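Local coordinates for protein beta-N-acetylglucosaminidase Nag2 (Vibrio harveyi, PDB 6EZR) that probably hydrolyses terminal non-reducing N-acetyl-D-hexosamine residues from N-acetyl-beta-D-hexosaminides, as a family 20 glycoside hydrolase, at residues D437-G442 with D461-Q466; D402-P407 with N441-K446; E488-G493 with T500-W505; P382-E387 with S412-D417. All blocks are in the same frame, centred on the assembly; numbering follows the deposited sequence. Where two conformers were deposited one is given.

Interaction 1. Residues D437-G442 with D461-Q466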
loop_
_atom_site.group_PDB
_atom_site.type_symbol
_atom_site.label_atom_id
_atom_site.label_comp_id
_atom_site.label_asym_id
_atom_site.label_seq_id
_atom_site.Cartn_x
_atom_site.Cartn_y
_atom_site.Cartn_z
ATOM N N ASP A 437 -8.687 1.173 13.506
ATOM C CA ASP A 437 -7.689 0.434 14.275
ATOM C C ASP A 437 -7.977 0.616 15.774
ATOM O O ASP A 437 -8.439 1.678 16.191
ATOM C CB ASP A 437 -6.278 0.923 13.927
ATOM C CG ASP A 437 -5.808 0.456 12.549
ATOM O OD1 ASP A 437 -6.024 -0.732 12.199
ATOM O OD2 ASP A 437 -5.204 1.274 11.817
ATOM N N GLU A 438 -7.731 -0.423 16.570
ATOM C CA GLU A 438 -7.903 -0.343 18.023
ATOM C C GLU A 438 -6.975 0.758 18.581
ATOM O O GLU A 438 -5.797 0.857 18.206
ATOM C CB GLU A 438 -7.639 -1.710 18.694
ATOM C CG GLU A 438 -7.807 -1.764 20.224
ATOM C CD GLU A 438 -9.258 -1.694 20.712
ATOM O OE1 GLU A 438 -10.157 -2.241 20.037
ATOM O OE2 GLU A 438 -9.509 -1.107 21.796
ATOM N N VAL A 439 -7.533 1.600 19.445
ATOM C CA VAL A 439 -6.792 2.737 20.007
ATOM C C VAL A 439 -5.821 2.209 21.054
ATOM O O VAL A 439 -6.046 1.126 21.582
ATOM C CB VAL A 439 -7.706 3.843 20.615
ATOM C CG1 VAL A 439 -8.517 4.522 19.528
ATOM C CG2 VAL A 439 -8.618 3.319 21.717
ATOM N N PRO A 440 -4.745 2.962 21.358
ATOM C CA PRO A 440 -3.806 2.521 22.400
ATOM C C PRO A 440 -4.489 2.385 23.765
ATOM O O PRO A 440 -5.375 3.185 24.071
ATOM C CB PRO A 440 -2.769 3.644 22.442
ATOM C CG PRO A 440 -2.960 4.430 21.195
ATOM C CD PRO A 440 -4.405 4.302 20.853
ATOM N N ASN A 441 -4.093 1.390 24.564
ATOM C CA ASN A 441 -4.767 1.107 25.849
ATOM C C ASN A 441 -4.626 2.269 26.840
ATOM O O ASN A 441 -3.581 2.918 26.915
ATOM C CB ASN A 441 -4.275 -0.206 26.491
ATOM C CG ASN A 441 -5.073 -0.592 27.751
ATOM O OD1 ASN A 441 -6.282 -0.854 27.686
ATOM N ND2 ASN A 441 -4.400 -0.626 28.899
ATOM N N GLY A 442 -5.706 2.530 27.573
ATOM C CA GLY A 442 -5.771 3.647 28.516
ATOM C C GLY A 442 -5.864 5.046 27.917
ATOM O O GLY A 442 -5.654 6.027 28.632
ATOM N N ASP A 461 -15.871 1.646 31.031
ATOM C CA ASP A 461 -14.567 1.502 30.374
ATOM C C ASP A 461 -14.390 2.497 29.212
ATOM O O ASP A 461 -15.272 2.636 28.362
ATOM C CB ASP A 461 -14.413 0.066 29.866
ATOM C CG ASP A 461 -13.050 -0.200 29.250
ATOM O OD1 ASP A 461 -12.046 0.383 29.712
ATOM O OD2 ASP A 461 -12.989 -1.002 28.298
ATOM N N TYR A 462 -13.242 3.178 29.192
ATOM C CA TYR A 462 -12.935 4.215 28.194
ATOM C C TYR A 462 -12.780 3.692 26.772
ATOM O O TYR A 462 -13.018 4.431 25.813
ATOM C CB TYR A 462 -11.666 4.968 28.585
ATOM C CG TYR A 462 -11.851 5.822 29.806
ATOM C CD1 TYR A 462 -12.375 7.111 29.703
ATOM C CD2 TYR A 462 -11.524 5.341 31.071
ATOM C CE1 TYR A 462 -12.561 7.899 30.829
ATOM C CE2 TYR A 462 -11.707 6.121 32.202
ATOM C CZ TYR A 462 -12.225 7.398 32.077
ATOM O OH TYR A 462 -12.403 8.175 33.197
ATOM N N LYS A 463 -12.369 2.430 26.645
ATOM C CA LYS A 463 -12.284 1.751 25.345
ATOM C C LYS A 463 -13.601 1.884 24.555
ATOM O O LYS A 463 -13.580 2.075 23.348
ATOM C CB LYS A 463 -11.921 0.262 25.529
ATOM C CG LYS A 463 -10.757 -0.239 24.675
ATOM C CD LYS A 463 -9.399 0.002 25.326
ATOM C CE LYS A 463 -8.250 -0.628 24.544
ATOM N NZ LYS A 463 -7.841 0.188 23.369
ATOM N N GLU A 464 -14.734 1.812 25.255
ATOM C CA GLU A 464 -16.065 1.858 24.632
ATOM C C GLU A 464 -16.466 3.189 23.975
ATOM O O GLU A 464 -17.432 3.229 23.204
ATOM C CB GLU A 464 -17.129 1.413 25.640
ATOM C CG GLU A 464 -16.965 -0.045 26.051
ATOM C CD GLU A 464 -18.138 -0.605 26.841
ATOM O OE1 GLU A 464 -18.941 0.186 27.387
ATOM O OE2 GLU A 464 -18.250 -1.851 26.926
ATOM N N LEU A 465 -15.734 4.264 24.267
ATOM C CA LEU A 465 -15.926 5.532 23.558
ATOM C C LEU A 465 -15.569 5.482 22.073
ATOM O O LEU A 465 -16.182 6.201 21.284
ATOM C CB LEU A 465 -15.169 6.673 24.243
ATOM C CG LEU A 465 -15.701 7.128 25.610
ATOM C CD1 LEU A 465 -14.863 8.297 26.102
ATOM C CD2 LEU A 465 -17.177 7.516 25.599
ATOM N N GLN A 466 -14.608 4.643 21.684
ATOM C CA GLN A 466 -14.238 4.527 20.264
ATOM C C GLN A 466 -15.393 3.930 19.445
ATOM O O GLN A 466 -15.588 4.286 18.283
ATOM C CB GLN A 466 -12.926 3.746 20.074
ATOM C CG GLN A 466 -13.033 2.239 20.209
ATOM C CD GLN A 466 -11.691 1.562 20.495
ATOM O OE1 GLN A 466 -10.752 1.644 19.699
ATOM N NE2 GLN A 466 -11.613 0.849 21.606
HETATM O O HOH W 1 -11.145 2.280 17.126
HETATM O O HOH W 2 -9.564 -0.678 28.673
#

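Interaction 2. Residues D402-P407 with N441-K446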
loop_
_atom_site.group_PDB
_atom_site.type_symbol
_atom_site.label_atom_id
_atom_site.label_comp_id
_atom_site.label_asym_id
_atom_site.label_seq_id
_atom_site.Cartn_x
_atom_site.Cartn_y
_atom_site.Cartn_z
ATOM N N ASP A 402 0.126 11.554 20.956
ATOM C CA ASP A 402 -0.695 12.730 20.590
ATOM C C ASP A 402 -1.500 12.553 19.281
ATOM O O ASP A 402 -1.817 13.531 18.593
ATOM C CB ASP A 402 0.226 13.955 20.475
ATOM C CG ASP A 402 1.377 13.743 19.490
ATOM O OD1 ASP A 402 1.510 12.631 18.920
ATOM O OD2 ASP A 402 2.155 14.695 19.279
ATOM N N ASN A 403 -1.855 11.313 18.952
ATOM C CA ASN A 403 -2.361 10.987 17.610
ATOM C C ASN A 403 -3.775 10.423 17.569
ATOM O O ASN A 403 -4.205 9.917 16.534
ATOM C CB ASN A 403 -1.405 10.007 16.932
ATOM C CG ASN A 403 -1.469 8.615 17.537
ATOM O OD1 ASN A 403 -1.319 8.451 18.747
ATOM N ND2 ASN A 403 -1.712 7.608 16.703
ATOM N N VAL A 404 -4.501 10.518 18.674
ATOM C CA VAL A 404 -5.842 9.938 18.762
ATOM C C VAL A 404 -6.876 11.067 18.870
ATOM O O VAL A 404 -6.785 11.928 19.750
ATOM C CB VAL A 404 -5.928 8.930 19.931
ATOM C CG1 VAL A 404 -7.315 8.325 20.051
ATOM C CG2 VAL A 404 -4.924 7.807 19.714
ATOM N N ILE A 405 -7.835 11.064 17.945
ATOM C CA ILE A 405 -9.001 11.956 17.984
ATOM C C ILE A 405 -9.730 11.815 19.329
ATOM O O ILE A 405 -9.886 10.708 19.855
ATOM C CB ILE A 405 -9.989 11.623 16.831
ATOM C CG1 ILE A 405 -9.400 11.999 15.459
ATOM C CG2 ILE A 405 -11.360 12.285 17.030
ATOM C CD1 ILE A 405 -9.304 13.480 15.168
ATOM N N ASN A 406 -10.190 12.939 19.868
ATOM C CA ASN A 406 -10.957 12.935 21.110
ATOM C C ASN A 406 -12.452 12.839 20.782
ATOM O O ASN A 406 -12.976 13.713 20.098
ATOM C CB ASN A 406 -10.660 14.191 21.934
ATOM C CG ASN A 406 -11.110 14.057 23.383
ATOM O OD1 ASN A 406 -12.286 13.801 23.659
ATOM N ND2 ASN A 406 -10.176 14.224 24.315
ATOM N N PRO A 407 -13.143 11.787 21.269
ATOM C CA PRO A 407 -14.561 11.610 20.944
ATOM C C PRO A 407 -15.547 12.377 21.846
ATOM O O PRO A 407 -16.759 12.242 21.661
ATOM C CB PRO A 407 -14.753 10.099 21.083
ATOM C CG PRO A 407 -13.765 9.685 22.120
ATOM C CD PRO A 407 -12.652 10.694 22.126
ATOM N N ASN A 441 -4.093 1.390 24.564
ATOM C CA ASN A 441 -4.767 1.107 25.849
ATOM C C ASN A 441 -4.626 2.269 26.840
ATOM O O ASN A 441 -3.581 2.918 26.915
ATOM C CB ASN A 441 -4.275 -0.206 26.491
ATOM C CG ASN A 441 -5.073 -0.592 27.751
ATOM O OD1 ASN A 441 -6.282 -0.854 27.686
ATOM N ND2 ASN A 441 -4.400 -0.626 28.899
ATOM N N GLY A 442 -5.706 2.530 27.573
ATOM C CA GLY A 442 -5.771 3.647 28.516
ATOM C C GLY A 442 -5.864 5.046 27.917
ATOM O O GLY A 442 -5.654 6.027 28.632
ATOM N N VAL A 443 -6.179 5.150 26.623
ATOM C CA VAL A 443 -6.361 6.452 25.967
ATOM C C VAL A 443 -7.650 7.116 26.484
ATOM O O VAL A 443 -8.600 6.425 26.863
ATOM C CB VAL A 443 -6.351 6.310 24.424
ATOM C CG1 VAL A 443 -7.608 5.619 23.902
ATOM C CG2 VAL A 443 -6.152 7.659 23.750
ATOM N N TRP A 444 -7.647 8.446 26.541
ATOM C CA TRP A 444 -8.756 9.260 27.112
ATOM C C TRP A 444 -9.094 9.056 28.605
ATOM O O TRP A 444 -10.084 9.610 29.073
ATOM C CB TRP A 444 -10.070 9.077 26.327
ATOM C CG TRP A 444 -9.952 9.112 24.853
ATOM C CD1 TRP A 444 -9.372 10.080 24.101
ATOM C CD2 TRP A 444 -10.449 8.128 23.939
ATOM N NE1 TRP A 444 -9.465 9.757 22.768
ATOM C CE2 TRP A 444 -10.123 8.564 22.642
ATOM C CE3 TRP A 444 -11.134 6.917 24.094
ATOM C CZ2 TRP A 444 -10.472 7.842 21.497
ATOM C CZ3 TRP A 444 -11.477 6.190 22.954
ATOM C CH2 TRP A 444 -11.142 6.657 21.673
ATOM N N SER A 445 -8.308 8.278 29.345
ATOM C CA SER A 445 -8.657 7.924 30.732
ATOM C C SER A 445 -8.557 9.099 31.715
ATOM O O SER A 445 -9.232 9.103 32.742
ATOM C CB SER A 445 -7.800 6.755 31.225
ATOM O OG SER A 445 -6.422 7.082 31.190
ATOM N N LYS A 446 -7.710 10.075 31.394
ATOM C CA LYS A 446 -7.590 11.320 32.166
ATOM C C LYS A 446 -7.973 12.551 31.317
ATOM O O LYS A 446 -7.344 13.603 31.408
ATOM C CB LYS A 446 -6.174 11.434 32.747
ATOM C CG LYS A 446 -5.874 10.376 33.807
ATOM C CD LYS A 446 -4.384 10.122 34.006
ATOM C CE LYS A 446 -3.717 11.208 34.838
ATOM N NZ LYS A 446 -2.258 10.957 35.009
#

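Interaction 3. Residues E488-G493 with T500-W505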
loop_
_atom_site.group_PDB
_atom_site.type_symbol
_atom_site.label_atom_id
_atom_site.label_comp_id
_atom_site.label_asym_id
_atom_site.label_seq_id
_atom_site.Cartn_x
_atom_site.Cartn_y
_atom_site.Cartn_z
ATOM N N GLU A 488 -9.386 -5.024 10.495
ATOM C CA GLU A 488 -9.384 -6.133 11.476
ATOM C C GLU A 488 -10.110 -5.919 12.821
ATOM O O GLU A 488 -11.110 -6.578 13.125
ATOM C CB GLU A 488 -7.904 -6.514 11.733
ATOM C CG GLU A 488 -7.654 -7.689 12.664
ATOM C CD GLU A 488 -8.109 -9.019 12.089
ATOM O OE1 GLU A 488 -7.887 -9.262 10.884
ATOM O OE2 GLU A 488 -8.664 -9.836 12.856
ATOM N N GLU A 489 -9.598 -4.986 13.614
ATOM C CA GLU A 489 -10.018 -4.829 15.005
ATOM C C GLU A 489 -11.377 -4.141 15.199
ATOM O O GLU A 489 -11.900 -4.128 16.314
ATOM C CB GLU A 489 -8.945 -4.088 15.785
ATOM C CG GLU A 489 -7.591 -4.783 15.767
ATOM C CD GLU A 489 -6.462 -3.834 16.091
ATOM O OE1 GLU A 489 -6.354 -2.786 15.402
ATOM O OE2 GLU A 489 -5.700 -4.133 17.036
ATOM N N ALA A 490 -11.955 -3.594 14.131
ATOM C CA ALA A 490 -13.326 -3.070 14.179
ATOM C C ALA A 490 -14.394 -4.095 14.607
ATOM O O ALA A 490 -15.437 -3.696 15.107
ATOM C CB ALA A 490 -13.705 -2.449 12.843
ATOM N N GLN A 491 -14.131 -5.390 14.409
ATOM C CA GLN A 491 -15.073 -6.467 14.768
ATOM C C GLN A 491 -15.275 -6.697 16.262
ATOM O O GLN A 491 -16.302 -7.245 16.655
ATOM C CB GLN A 491 -14.634 -7.805 14.138
ATOM C CG GLN A 491 -13.404 -8.438 14.789
ATOM C CD GLN A 491 -12.971 -9.730 14.123
ATOM O OE1 GLN A 491 -13.496 -10.803 14.436
ATOM N NE2 GLN A 491 -11.983 -9.644 13.229
ATOM N N HIS A 492 -14.288 -6.347 17.081
ATOM C CA HIS A 492 -14.326 -6.683 18.508
ATOM C C HIS A 492 -15.062 -5.610 19.268
ATOM O O HIS A 492 -15.062 -4.447 18.870
ATOM C CB HIS A 492 -12.929 -6.847 19.085
ATOM C CG HIS A 492 -12.066 -7.779 18.303
ATOM N ND1 HIS A 492 -12.363 -9.116 18.155
ATOM C CD2 HIS A 492 -10.919 -7.567 17.619
ATOM C CE1 HIS A 492 -11.431 -9.689 17.414
ATOM N NE2 HIS A 492 -10.545 -8.769 17.074
ATOM N N GLY A 493 -15.681 -6.008 20.373
ATOM C CA GLY A 493 -16.633 -5.156 21.076
ATOM C C GLY A 493 -17.865 -4.970 20.209
ATOM O O GLY A 493 -18.081 -5.720 19.243
ATOM N N THR A 500 -20.739 -3.164 8.489
ATOM C CA THR A 500 -19.369 -2.696 8.314
ATOM C C THR A 500 -18.524 -3.839 7.752
ATOM O O THR A 500 -18.469 -4.905 8.350
ATOM C CB THR A 500 -18.780 -2.169 9.641
ATOM O OG1 THR A 500 -19.449 -0.956 10.000
ATOM C CG2 THR A 500 -17.271 -1.880 9.541
ATOM N N VAL A 501 -17.884 -3.610 6.603
ATOM C CA VAL A 501 -17.035 -4.634 5.965
ATOM C C VAL A 501 -15.667 -4.607 6.626
ATOM O O VAL A 501 -15.054 -3.560 6.746
ATOM C CB VAL A 501 -16.866 -4.421 4.449
ATOM C CG1 VAL A 501 -15.908 -5.437 3.839
ATOM C CG2 VAL A 501 -18.207 -4.503 3.744
ATOM N N ILE A 502 -15.206 -5.782 7.033
ATOM C CA ILE A 502 -13.974 -5.955 7.795
ATOM C C ILE A 502 -12.851 -6.393 6.862
ATOM O O ILE A 502 -13.004 -7.352 6.113
ATOM C CB ILE A 502 -14.198 -7.000 8.915
ATOM C CG1 ILE A 502 -15.389 -6.583 9.794
ATOM C CG2 ILE A 502 -12.952 -7.205 9.768
ATOM C CD1 ILE A 502 -15.293 -5.190 10.395
ATOM N N TYR A 503 -11.734 -5.675 6.912
ATOM C CA TYR A 503 -10.534 -6.016 6.153
ATOM C C TYR A 503 -9.615 -6.731 7.141
ATOM O O TYR A 503 -9.012 -6.102 8.010
ATOM C CB TYR A 503 -9.882 -4.750 5.565
ATOM C CG TYR A 503 -10.540 -4.232 4.287
ATOM C CD1 TYR A 503 -11.924 -4.028 4.218
ATOM C CD2 TYR A 503 -9.782 -3.929 3.150
ATOM C CE1 TYR A 503 -12.530 -3.555 3.059
ATOM C CE2 TYR A 503 -10.389 -3.456 1.982
ATOM C CZ TYR A 503 -11.767 -3.266 1.949
ATOM O OH TYR A 503 -12.400 -2.798 0.816
ATOM N N SER A 504 -9.554 -8.054 7.029
ATOM C CA SER A 504 -8.863 -8.893 7.992
ATOM C C SER A 504 -7.412 -9.163 7.599
ATOM O O SER A 504 -7.156 -9.728 6.538
ATOM C CB SER A 504 -9.598 -10.219 8.149
ATOM O OG SER A 504 -8.939 -11.059 9.086
ATOM N N TRP A 505 -6.469 -8.777 8.462
ATOM C CA TRP A 505 -5.039 -9.048 8.213
ATOM C C TRP A 505 -4.363 -10.024 9.174
ATOM O O TRP A 505 -3.208 -10.385 8.952
ATOM C CB TRP A 505 -4.203 -7.759 8.054
ATOM C CG TRP A 505 -4.481 -6.627 8.977
ATOM C CD1 TRP A 505 -4.888 -5.371 8.620
ATOM C CD2 TRP A 505 -4.322 -6.608 10.396
ATOM N NE1 TRP A 505 -5.016 -4.579 9.731
ATOM C CE2 TRP A 505 -4.675 -5.311 10.836
ATOM C CE3 TRP A 505 -3.927 -7.558 11.345
ATOM C CZ2 TRP A 505 -4.648 -4.944 12.182
ATOM C CZ3 TRP A 505 -3.900 -7.192 12.682
ATOM C CH2 TRP A 505 -4.260 -5.894 13.089
HETATM O O HOH W 3 -10.662 -11.266 11.445
#

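Interaction 4. Residues P382-E387 with S412-D417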
loop_
_atom_site.group_PDB
_atom_site.type_symbol
_atom_site.label_atom_id
_atom_site.label_comp_id
_atom_site.label_asym_id
_atom_site.label_seq_id
_atom_site.Cartn_x
_atom_site.Cartn_y
_atom_site.Cartn_z
ATOM N N PRO A 382 -5.448 22.043 15.528
ATOM C CA PRO A 382 -5.319 21.996 16.997
ATOM C C PRO A 382 -6.469 22.661 17.777
ATOM O O PRO A 382 -6.903 22.129 18.798
ATOM C CB PRO A 382 -3.981 22.704 17.267
ATOM C CG PRO A 382 -3.673 23.477 16.034
ATOM C CD PRO A 382 -4.312 22.742 14.899
ATOM N N HIS A 383 -6.966 23.800 17.294
ATOM C CA HIS A 383 -8.104 24.476 17.939
ATOM C C HIS A 383 -9.398 23.650 17.901
ATOM O O HIS A 383 -10.226 23.763 18.806
ATOM C CB HIS A 383 -8.342 25.860 17.326
ATOM C CG HIS A 383 -7.130 26.737 17.333
ATOM N ND1 HIS A 383 -6.333 26.893 18.447
ATOM C CD2 HIS A 383 -6.579 27.505 16.365
ATOM C CE1 HIS A 383 -5.338 27.714 18.161
ATOM N NE2 HIS A 383 -5.464 28.100 16.905
ATOM N N LEU A 384 -9.562 22.823 16.866
ATOM C CA LEU A 384 -10.734 21.953 16.742
ATOM C C LEU A 384 -10.569 20.603 17.467
ATOM O O LEU A 384 -11.524 20.099 18.049
ATOM C CB LEU A 384 -11.020 21.726 15.252
ATOM C CG LEU A 384 -12.454 21.499 14.775
ATOM C CD1 LEU A 384 -13.354 22.699 15.050
ATOM C CD2 LEU A 384 -12.430 21.185 13.286
ATOM N N LEU A 385 -9.365 20.031 17.444
ATOM C CA LEU A 385 -9.156 18.622 17.851
ATOM C C LEU A 385 -8.409 18.369 19.171
ATOM O O LEU A 385 -8.512 17.281 19.730
ATOM C CB LEU A 385 -8.488 17.854 16.700
ATOM C CG LEU A 385 -9.234 17.917 15.354
ATOM C CD1 LEU A 385 -8.403 17.315 14.236
ATOM C CD2 LEU A 385 -10.590 17.231 15.422
ATOM N N ILE A 386 -7.665 19.355 19.664
ATOM C CA ILE A 386 -6.943 19.238 20.939
ATOM C C ILE A 386 -7.813 19.676 22.124
ATOM O O ILE A 386 -8.430 20.742 22.094
ATOM C CB ILE A 386 -5.663 20.106 20.932
ATOM C CG1 ILE A 386 -4.693 19.638 19.832
ATOM C CG2 ILE A 386 -4.993 20.132 22.306
ATOM C CD1 ILE A 386 -3.892 18.397 20.160
ATOM N N GLU A 387 -7.845 18.836 23.155
ATOM C CA GLU A 387 -8.290 19.224 24.490
ATOM C C GLU A 387 -7.031 19.590 25.275
ATOM O O GLU A 387 -6.222 18.718 25.599
ATOM C CB GLU A 387 -9.024 18.066 25.173
ATOM C CG GLU A 387 -9.627 18.403 26.532
ATOM C CD GLU A 387 -10.291 17.213 27.207
ATOM O OE1 GLU A 387 -11.071 17.436 28.160
ATOM O OE2 GLU A 387 -10.041 16.059 26.794
ATOM N N SER A 412 -14.283 17.391 16.983
ATOM C CA SER A 412 -14.024 16.063 16.407
ATOM C C SER A 412 -15.145 15.585 15.482
ATOM O O SER A 412 -14.885 14.919 14.477
ATOM C CB SER A 412 -13.803 15.028 17.507
ATOM O OG SER A 412 -12.677 15.363 18.295
ATOM N N TYR A 413 -16.379 15.931 15.834
ATOM C CA TYR A 413 -17.549 15.611 15.026
ATOM C C TYR A 413 -17.740 16.598 13.873
ATOM O O TYR A 413 -18.187 16.208 12.805
ATOM C CB TYR A 413 -18.784 15.512 15.911
ATOM C CG TYR A 413 -18.660 14.384 16.911
ATOM C CD1 TYR A 413 -19.019 13.084 16.572
ATOM C CD2 TYR A 413 -18.141 14.608 18.180
ATOM C CE1 TYR A 413 -18.891 12.042 17.480
ATOM C CE2 TYR A 413 -18.007 13.578 19.092
ATOM C CZ TYR A 413 -18.384 12.294 18.741
ATOM O OH TYR A 413 -18.260 11.263 19.641
ATOM N N GLU A 414 -17.388 17.864 14.083
ATOM C CA GLU A 414 -17.296 18.843 12.990
ATOM C C GLU A 414 -16.272 18.413 11.926
ATOM O O GLU A 414 -16.514 18.556 10.726
ATOM C CB GLU A 414 -16.922 20.222 13.545
ATOM C CG GLU A 414 -17.032 21.370 12.546
ATOM C CD GLU A 414 -16.580 22.709 13.114
ATOM O OE1 GLU A 414 -16.803 22.973 14.322
ATOM O OE2 GLU A 414 -16.005 23.508 12.344
ATOM N N PHE A 415 -15.135 17.895 12.388
ATOM C CA PHE A 415 -14.057 17.386 11.531
ATOM C C PHE A 415 -14.515 16.194 10.691
ATOM O O PHE A 415 -14.466 16.246 9.460
ATOM C CB PHE A 415 -12.845 17.023 12.407
ATOM C CG PHE A 415 -11.866 16.064 11.773
ATOM C CD1 PHE A 415 -11.113 16.433 10.661
ATOM C CD2 PHE A 415 -11.663 14.800 12.325
ATOM C CE1 PHE A 415 -10.196 15.551 10.097
ATOM C CE2 PHE A 415 -10.749 13.916 11.767
ATOM C CZ PHE A 415 -10.016 14.291 10.650
ATOM N N ILE A 416 -14.974 15.138 11.355
ATOM C CA ILE A 416 -15.332 13.903 10.655
ATOM C C ILE A 416 -16.516 14.132 9.691
ATOM O O ILE A 416 -16.465 13.679 8.550
ATOM C CB ILE A 416 -15.526 12.694 11.630
ATOM C CG1 ILE A 416 -15.588 11.362 10.871
ATOM C CG2 ILE A 416 -16.762 12.841 12.493
ATOM C CD1 ILE A 416 -14.255 10.896 10.341
ATOM N N ASP A 417 -17.539 14.869 10.126
ATOM C CA ASP A 417 -18.687 15.197 9.262
ATOM C C ASP A 417 -18.301 15.970 7.996
ATOM O O ASP A 417 -18.693 15.587 6.891
ATOM C CB ASP A 417 -19.748 15.985 10.033
ATOM C CG ASP A 417 -20.454 15.147 11.091
ATOM O OD1 ASP A 417 -20.114 13.952 11.248
ATOM O OD2 ASP A 417 -21.347 15.693 11.780
HETATM O O HOH W 4 -10.009 15.192 18.587
#

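Interaction 1. Residues D437-G442 with D461-Q466
Lys463 and Glu438 make the one salt bridge between 437-442 and 461-466, with NZ of Lys463 2.6 Å from OE2 of Glu438. The lysine comes in on the anti lone pair of OE2, the two side chains crossing at about a right angle. Its chain bends at chi2 and chi4, which also brings NZ to 2.7 Å from the carbonyl oxygen of Val439.

Hydrogen bonds from Gln466 add a second grip. Its NE2 donates to the same OE2 of Glu438 at 2.9 Å, but from above the carboxylate plane, 46° out of it, so the two donors occupy distinct positions around one oxygen. The other amide hydrogen of NE2 goes to the backbone three residues back, Lys463 O, at 2.9 Å. OE1 of Gln466 accepts from Val439 N at 3.2 Å, while a water donates to both it and Asp437 O. With all these partners engaged, the amide can hardly flip.

Van der Waals contact is slighter: Val439 CG2 rests 3.4 Å from Gln466 OE1, and CE and CD of Lys463 pass OD1 of Asn441.

Glu438 is the predicted proton donor, following Asp437 directly in the sequence. Its CG stands anti to the backbone N (chi1 -179°), carrying the carboxylate away from that of Asp437. Lys495 forms a salt bridge with the other oxygen, OE1. In this conformation the carboxylate is thus held through both oxygens, by two lysines and a glutamine, and its position is fixed well apart from the side chain of Asp437.

Interaction 2. Residues D402-P407 with N441-K446
Pro407 and Trp444 form the heart of this contact: CD of the proline sits over one face of the indole, 3.5 Å from the centroid of the five-membered ring and 23° off its normal, a CH-pi contact. The proline comes nearest through CD, 3.3 Å from Trp444 CE2. At the edge of the same ring NE1 points to Ile405 O, 3.1 Å away, in a bent and weak hydrogen bond that nevertheless gives the buried indole nitrogen an acceptor. Val404 comes in obliquely, its CG1 3.5 Å from Trp444 CZ2, and the same methyl meets Val443 CG2 at 3.9 Å.

The next shell explains how the indole is presented. Val443 and Trp444 are the central pair of a type II beta turn from Gly442 to Ser445, in which Trp444 takes a positive phi of 62°. CG of Trp444 lies beside its own backbone N (chi1 -45°), and CG1 of Val443 lies over the opposite face, toward the rim, so that the indole is sandwiched between a valine methyl and Pro407 CD. Ser445 OG spans the turn, donating to Gly442 O at 2.9 Å. On the other segment, CB of Asn406 points away from 441-446, and its OD1 accepts from Ala408 N.

Both segments are loops on the catalytic domain, one leading into helix 410-426 and the other joining strand 431-435 to helix 448-457. Trp444 lies among the helices: Cys450 of helix 448-457 touches it, as do Leu465 and Gln466 of helix 465-479, while Ile405 packs against Phe415 of helix 410-426.

Interaction 3. Residues E488-G493 with T500-W505
The indole of Trp505 lies across the side chain of Glu488, whose CB sits over the middle of one face, 3.6 Å from the centroid of the six-membered ring and 14° off the normal. CG follows beneath the outer ring carbons. At the edge stands OE1 of Glu489, 4.2 Å from Trp505 CZ2, though the main partner of that oxygen is Glu438 N.

Beyond this CH-pi contact the Glu488 chain bends at chi2, turning its carboxylate back to the strand. Ser504 OG donates to the syn lone pair of OE1 at 2.8 Å, Trp505 N makes a weak bond to the same atom, and Leu506 N adds a third. OE2 is reached by a water that also joins Gln491 NE2 and Ser504 OG.

Strands 483-487 and 501-504 are parallel neighbours in the TIM barrel of the catalytic domain, and 488-493 is the start of the loop leaving the first of them. Glu488 N carries the pairing one step further, donating to Tyr503 O at 2.7 Å. From there the loop makes a short 3-10 turn over Ile502, whose CD1 meets Ala490 CB at 4.0 Å, and Gln491 NE2 donates to Glu488 O at 3.2 Å, with the acceptor lying in the amide plane of Gln491.

Interaction 4. Residues P382-E387 with S412-D417
Leu385 and Ser412 bring the two helices closest, their CA atoms 5.7 Å apart. Segment 382-387 is a single short turn: Ile386 N donates to Pro382 O, and Ile386 is then the first residue to leave helical geometry. Segment 412-417 is regular, near the start of the long helix 410-426. No direct hydrogen bond joins the two; instead a water donates to both Leu385 O and Ser412 OG, at 2.8 and 2.7 Å, and the hydroxyl itself bonds to Asn406 O.

This pairing belongs to the catalytic TIM barrel, where the chain between strand 363-370 and helix 410-426 makes a long excursion that includes the helix 382-385. Phe415 and Ile416 pack back on Val370 of that strand.

Leu384 and Leu385 share the contact. CD2 of Leu385 lies 3.8 Å from Ser412 CA and equally near Phe415 CB, while CD1 stands over one face of the phenyl ring; the two side chains cross at about a right angle. CG of Phe415 is anti to its backbone N (chi1 160°), directing the ring inward, where Ile405 and Ala377 also meet it. Leu384 flanks the outer side: CD1 touches Glu414 OE1 at 3.5 Å, and CD2 comes within 4.3 Å of Phe415 CB.

How the interactions relate
Interactions 1 and 2 are centred about 7 Å apart and share Asn441 and Gly442: one loop, 437-446, first offers Glu438 to 461-466 and then plants Trp444 against 402-407. Interaction 2 in turn meets interaction 4, centres about 13 Å away, through probable hydrogen bonds from Ser412 OG and Tyr413 OH to the carbonyls of Asn406 and Pro407. Interaction 3, about 15 Å from interaction 1 centre to centre, reaches the backbone of the predicted proton donor through a probable hydrogen bond, Glu489 OE1 lying 3.0 Å from Glu438 N. Trp505 is about 6 Å, side chain to side chain, from the sugar-binding Trp546, whereas interaction 4 lies away from the annotated sites.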